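Local structure of designed protein 5L6HC3_1 (Synthetic construct, 5IZS) at residues Leu4-Leu13 and Glu76-Arg85. The protein is a computationally designed helical hairpin that assembles with two further copies into a homotrimer whose specificity is meant to come from designed hydrogen-bond networks. Sequence-based numbering, arbitrary orientation.
Sequences LRAVADLQRL and ESRYIADESR
Ile80 is the main bump of this contact. It reaches from helix 45-82 into a hollow on helix 6-41 lined by Ala6, Asp9, Leu10 and Leu13. Its two branches divide the work. Ile80 CG2 sits on the first turn, 3.7 Å from Ala6 CB and 3.6 Å from Ala6 O. The other branch, with Ile80 CG1 beside the backbone N (chi1 -67°), carries Ile80 CD1 toward the next turns, where it lies 3.8 Å from Leu10 CD2. The side chains of Leu10 and Ile80 run antiparallel and overlap along their flanks. One turn on, Leu10 and Leu13 converge on Ser77. Leu10 CD2 lies 3.3 Å from Ser77 OG, and Leu13 CD2 lies 3.2 Å from the same oxygen. That hydroxyl hydrogen-bonds with Ala73 O and with Gln11 NE2 of the third subunit, so a polar link between subunits lies against the two leucine methyls. Leu13 CD2 also rests 3.8 Å from Glu76 CB. Beyond the helix ends, Arg85 runs alongside Arg5, with Arg85 NE 3.7 Å from Arg5 CG. The two guanidinium planes are 37° apart, and their like charges probably disfavour closer approach. The axes of segments 6-13 and 76-82 approach to 9.9 Å, and their N-to-C directions differ by 175°. This is antiparallel packing at the open end of a two-helix hairpin, the building block of this designed six-helix trimeric bundle.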
loop_
_atom_site.group_PDB
_atom_site.type_symbol
_atom_site.label_atom_id
_atom_site.label_comp_id
_atom_site.label_asym_id
_atom_site.label_seq_id
_atom_site.Cartn_x
_atom_site.Cartn_y
_atom_site.Cartn_z
ATOM N N LEU C 4 8.214 -18.260 -26.274
ATOM C CA LEU C 4 7.927 -16.957 -25.685
ATOM C C LEU C 4 6.429 -16.739 -25.540
ATOM O O LEU C 4 5.762 -16.290 -26.471
ATOM C CB LEU C 4 8.554 -15.843 -26.522
ATOM C CG LEU C 4 10.080 -15.898 -26.541
ATOM C CD1 LEU C 4 10.672 -14.585 -27.027
ATOM C CD2 LEU C 4 10.578 -16.239 -25.146
ATOM N N ARG C 5 5.914 -17.045 -24.356
ATOM C CA ARG C 5 4.476 -17.105 -24.129
ATOM C C ARG C 5 3.814 -15.745 -23.961
ATOM O O ARG C 5 4.459 -14.752 -23.622
ATOM C CB ARG C 5 4.176 -17.953 -22.893
ATOM C CG ARG C 5 4.577 -19.411 -23.016
ATOM C CD ARG C 5 4.322 -20.146 -21.710
ATOM N NE ARG C 5 4.665 -21.563 -21.791
ATOM C CZ ARG C 5 4.614 -22.398 -20.759
ATOM N NH1 ARG C 5 4.942 -23.674 -20.915
ATOM N NH2 ARG C 5 4.237 -21.956 -19.567
ATOM N N ALA C 6 2.509 -15.721 -24.205
ATOM C CA ALA C 6 1.688 -14.564 -23.890
ATOM C C ALA C 6 1.526 -14.467 -22.378
ATOM O O ALA C 6 1.422 -13.377 -21.818
ATOM C CB ALA C 6 0.332 -14.664 -24.577
ATOM N N VAL C 7 1.535 -15.623 -21.721
ATOM C CA VAL C 7 1.348 -15.705 -20.277
ATOM C C VAL C 7 2.562 -15.175 -19.512
ATOM O O VAL C 7 2.419 -14.498 -18.492
ATOM C CB VAL C 7 1.060 -17.153 -19.843
ATOM C CG1 VAL C 7 0.900 -17.241 -18.340
ATOM C CG2 VAL C 7 -0.188 -17.670 -20.544
ATOM N N ALA C 8 3.757 -15.481 -20.012
ATOM C CA ALA C 8 4.991 -15.003 -19.394
ATOM C C ALA C 8 5.085 -13.481 -19.462
ATOM O O ALA C 8 5.627 -12.841 -18.559
ATOM C CB ALA C 8 6.202 -15.638 -20.060
ATOM N N ASP C 9 4.550 -12.910 -20.538
ATOM C CA ASP C 9 4.553 -11.463 -20.727
ATOM C C ASP C 9 3.482 -10.791 -19.881
ATOM O O ASP C 9 3.675 -9.682 -19.385
ATOM C CB ASP C 9 4.354 -11.106 -22.198
ATOM C CG ASP C 9 5.560 -11.447 -23.045
ATOM O OD1 ASP C 9 6.674 -11.537 -22.484
ATOM O OD2 ASP C 9 5.396 -11.621 -24.271
ATOM N N LEU C 10 2.345 -11.464 -19.728
ATOM C CA LEU C 10 1.300 -11.000 -18.826
ATOM C C LEU C 10 1.805 -11.015 -17.391
ATOM O O LEU C 10 1.450 -10.157 -16.579
ATOM C CB LEU C 10 0.052 -11.872 -18.958
ATOM C CG LEU C 10 -0.884 -11.496 -20.104
ATOM C CD1 LEU C 10 -2.009 -12.505 -20.244
ATOM C CD2 LEU C 10 -1.439 -10.107 -19.860
ATOM N N GLN C 11 2.644 -12.000 -17.094
ATOM C CA GLN C 11 3.189 -12.171 -15.757
ATOM C C GLN C 11 4.118 -11.021 -15.366
ATOM O O GLN C 11 4.012 -10.487 -14.263
ATOM C CB GLN C 11 3.930 -13.504 -15.659
ATOM C CG GLN C 11 4.414 -13.839 -14.262
ATOM C CD GLN C 11 3.281 -14.148 -13.301
ATOM O OE1 GLN C 11 2.143 -14.376 -13.714
ATOM N NE2 GLN C 11 3.587 -14.156 -12.009
ATOM N N ARG C 12 5.020 -10.638 -16.268
ATOM C CA ARG C 12 5.959 -9.550 -15.997
ATOM C C ARG C 12 5.215 -8.220 -15.857
ATOM O O ARG C 12 5.643 -7.334 -15.116
ATOM C CB ARG C 12 7.024 -9.461 -17.097
ATOM C CG ARG C 12 8.238 -8.613 -16.725
ATOM C CD ARG C 12 9.208 -8.423 -17.896
ATOM N NE ARG C 12 10.173 -9.511 -18.038
ATOM C CZ ARG C 12 10.280 -10.280 -19.118
ATOM N NH1 ARG C 12 9.481 -10.088 -20.159
ATOM N NH2 ARG C 12 11.190 -11.245 -19.159
ATOM N N LEU C 13 4.091 -8.100 -16.562
ATOM C CA LEU C 13 3.210 -6.943 -16.438
ATOM C C LEU C 13 2.722 -6.822 -14.994
ATOM O O LEU C 13 2.691 -5.730 -14.432
ATOM C CB LEU C 13 2.029 -7.065 -17.412
ATOM C CG LEU C 13 1.109 -5.867 -17.659
ATOM C CD1 LEU C 13 1.917 -4.612 -17.933
ATOM C CD2 LEU C 13 0.174 -6.159 -18.827
ATOM N N GLU C 76 -2.953 -3.129 -21.702
ATOM C CA GLU C 76 -1.843 -3.877 -22.286
ATOM C C GLU C 76 -2.138 -5.371 -22.241
ATOM O O GLU C 76 -1.768 -6.114 -23.150
ATOM C CB GLU C 76 -0.531 -3.574 -21.562
ATOM C CG GLU C 76 0.090 -2.229 -21.913
ATOM C CD GLU C 76 1.526 -2.112 -21.433
ATOM O OE1 GLU C 76 2.361 -2.947 -21.843
ATOM O OE2 GLU C 76 1.818 -1.197 -20.635
ATOM N N SER C 77 -2.820 -5.799 -21.181
ATOM C CA SER C 77 -3.210 -7.197 -21.027
ATOM C C SER C 77 -4.197 -7.624 -22.105
ATOM O O SER C 77 -4.071 -8.707 -22.676
ATOM C CB SER C 77 -3.815 -7.438 -19.647
ATOM O OG SER C 77 -2.827 -7.340 -18.636
ATOM N N ARG C 78 -5.186 -6.772 -22.365
ATOM C CA ARG C 78 -6.144 -7.012 -23.438
ATOM C C ARG C 78 -5.429 -7.230 -24.763
ATOM O O ARG C 78 -5.741 -8.155 -25.508
ATOM C CB ARG C 78 -7.106 -5.839 -23.597
ATOM C CG ARG C 78 -8.083 -5.581 -22.470
ATOM C CD ARG C 78 -9.043 -4.462 -22.887
ATOM N NE ARG C 78 -8.364 -3.428 -23.674
ATOM C CZ ARG C 78 -8.498 -3.268 -24.990
ATOM N NH1 ARG C 78 -9.293 -4.074 -25.683
ATOM N NH2 ARG C 78 -7.832 -2.303 -25.614
ATOM N N TYR C 79 -4.479 -6.349 -25.052
ATOM C CA TYR C 79 -3.712 -6.396 -26.291
ATOM C C TYR C 79 -3.009 -7.735 -26.485
ATOM O O TYR C 79 -2.903 -8.249 -27.601
ATOM C CB TYR C 79 -2.687 -5.265 -26.303
ATOM C CG TYR C 79 -1.657 -5.393 -27.392
ATOM C CD1 TYR C 79 -1.995 -5.165 -28.717
ATOM C CD2 TYR C 79 -0.344 -5.739 -27.097
ATOM C CE1 TYR C 79 -1.056 -5.281 -29.725
ATOM C CE2 TYR C 79 0.606 -5.855 -28.100
ATOM C CZ TYR C 79 0.243 -5.624 -29.412
ATOM O OH TYR C 79 1.180 -5.739 -30.415
ATOM N N ILE C 80 -2.534 -8.291 -25.378
ATOM C CA ILE C 80 -1.779 -9.536 -25.377
ATOM C C ILE C 80 -2.691 -10.741 -25.645
ATOM O O ILE C 80 -2.227 -11.800 -26.049
ATOM C CB ILE C 80 -1.018 -9.694 -24.029
ATOM C CG1 ILE C 80 0.064 -8.619 -23.916
ATOM C CG2 ILE C 80 -0.366 -11.059 -23.890
ATOM C CD1 ILE C 80 0.728 -8.558 -22.561
ATOM N N ALA C 81 -3.995 -10.557 -25.459
ATOM C CA ALA C 81 -4.971 -11.641 -25.602
ATOM C C ALA C 81 -4.992 -12.289 -26.990
ATOM O O ALA C 81 -4.966 -13.518 -27.107
ATOM C CB ALA C 81 -6.364 -11.133 -25.256
ATOM N N ASP C 82 -5.052 -11.469 -28.035
ATOM C CA ASP C 82 -5.124 -11.992 -29.395
ATOM C C ASP C 82 -3.738 -12.465 -29.820
ATOM O O ASP C 82 -3.579 -13.533 -30.372
ATOM C CB ASP C 82 -5.689 -10.927 -30.347
ATOM C CG ASP C 82 -6.149 -11.502 -31.679
ATOM O OD1 ASP C 82 -5.637 -12.564 -32.093
ATOM O OD2 ASP C 82 -7.026 -10.884 -32.320
ATOM N N GLU C 83 -2.739 -11.651 -29.545
ATOM C CA GLU C 83 -1.350 -12.029 -29.670
ATOM C C GLU C 83 -1.082 -13.353 -28.972
ATOM O O GLU C 83 -1.303 -13.461 -27.776
ATOM C CB GLU C 83 -0.502 -10.912 -29.059
ATOM C CG GLU C 83 1.051 -11.201 -28.942
ATOM C CD GLU C 83 1.810 -10.867 -30.223
ATOM O OE1 GLU C 83 2.146 -11.806 -31.010
ATOM O OE2 GLU C 83 1.971 -9.637 -30.417
ATOM N N SER C 84 -0.644 -14.375 -29.699
ATOM C CA SER C 84 -0.448 -15.669 -29.060
ATOM C C SER C 84 0.602 -16.538 -29.740
ATOM O O SER C 84 0.909 -16.377 -30.924
ATOM C CB SER C 84 -1.774 -16.435 -28.998
ATOM O OG SER C 84 -2.885 -15.561 -28.840
ATOM N N ARG C 85 1.146 -17.460 -28.954
ATOM C CA ARG C 85 2.101 -18.448 -29.424
ATOM C C ARG C 85 1.417 -19.438 -30.355
ATOM O O ARG C 85 1.619 -19.406 -31.566
ATOM C CB ARG C 85 2.725 -19.174 -28.233
ATOM C CG ARG C 85 4.015 -19.908 -28.524
ATOM C CD ARG C 85 4.646 -20.353 -27.216
ATOM N NE ARG C 85 3.635 -20.851 -26.288
ATOM C CZ ARG C 85 3.432 -22.135 -26.014
ATOM N NH1 ARG C 85 4.186 -23.066 -26.586
ATOM N NH2 ARG C 85 2.481 -22.488 -25.160
#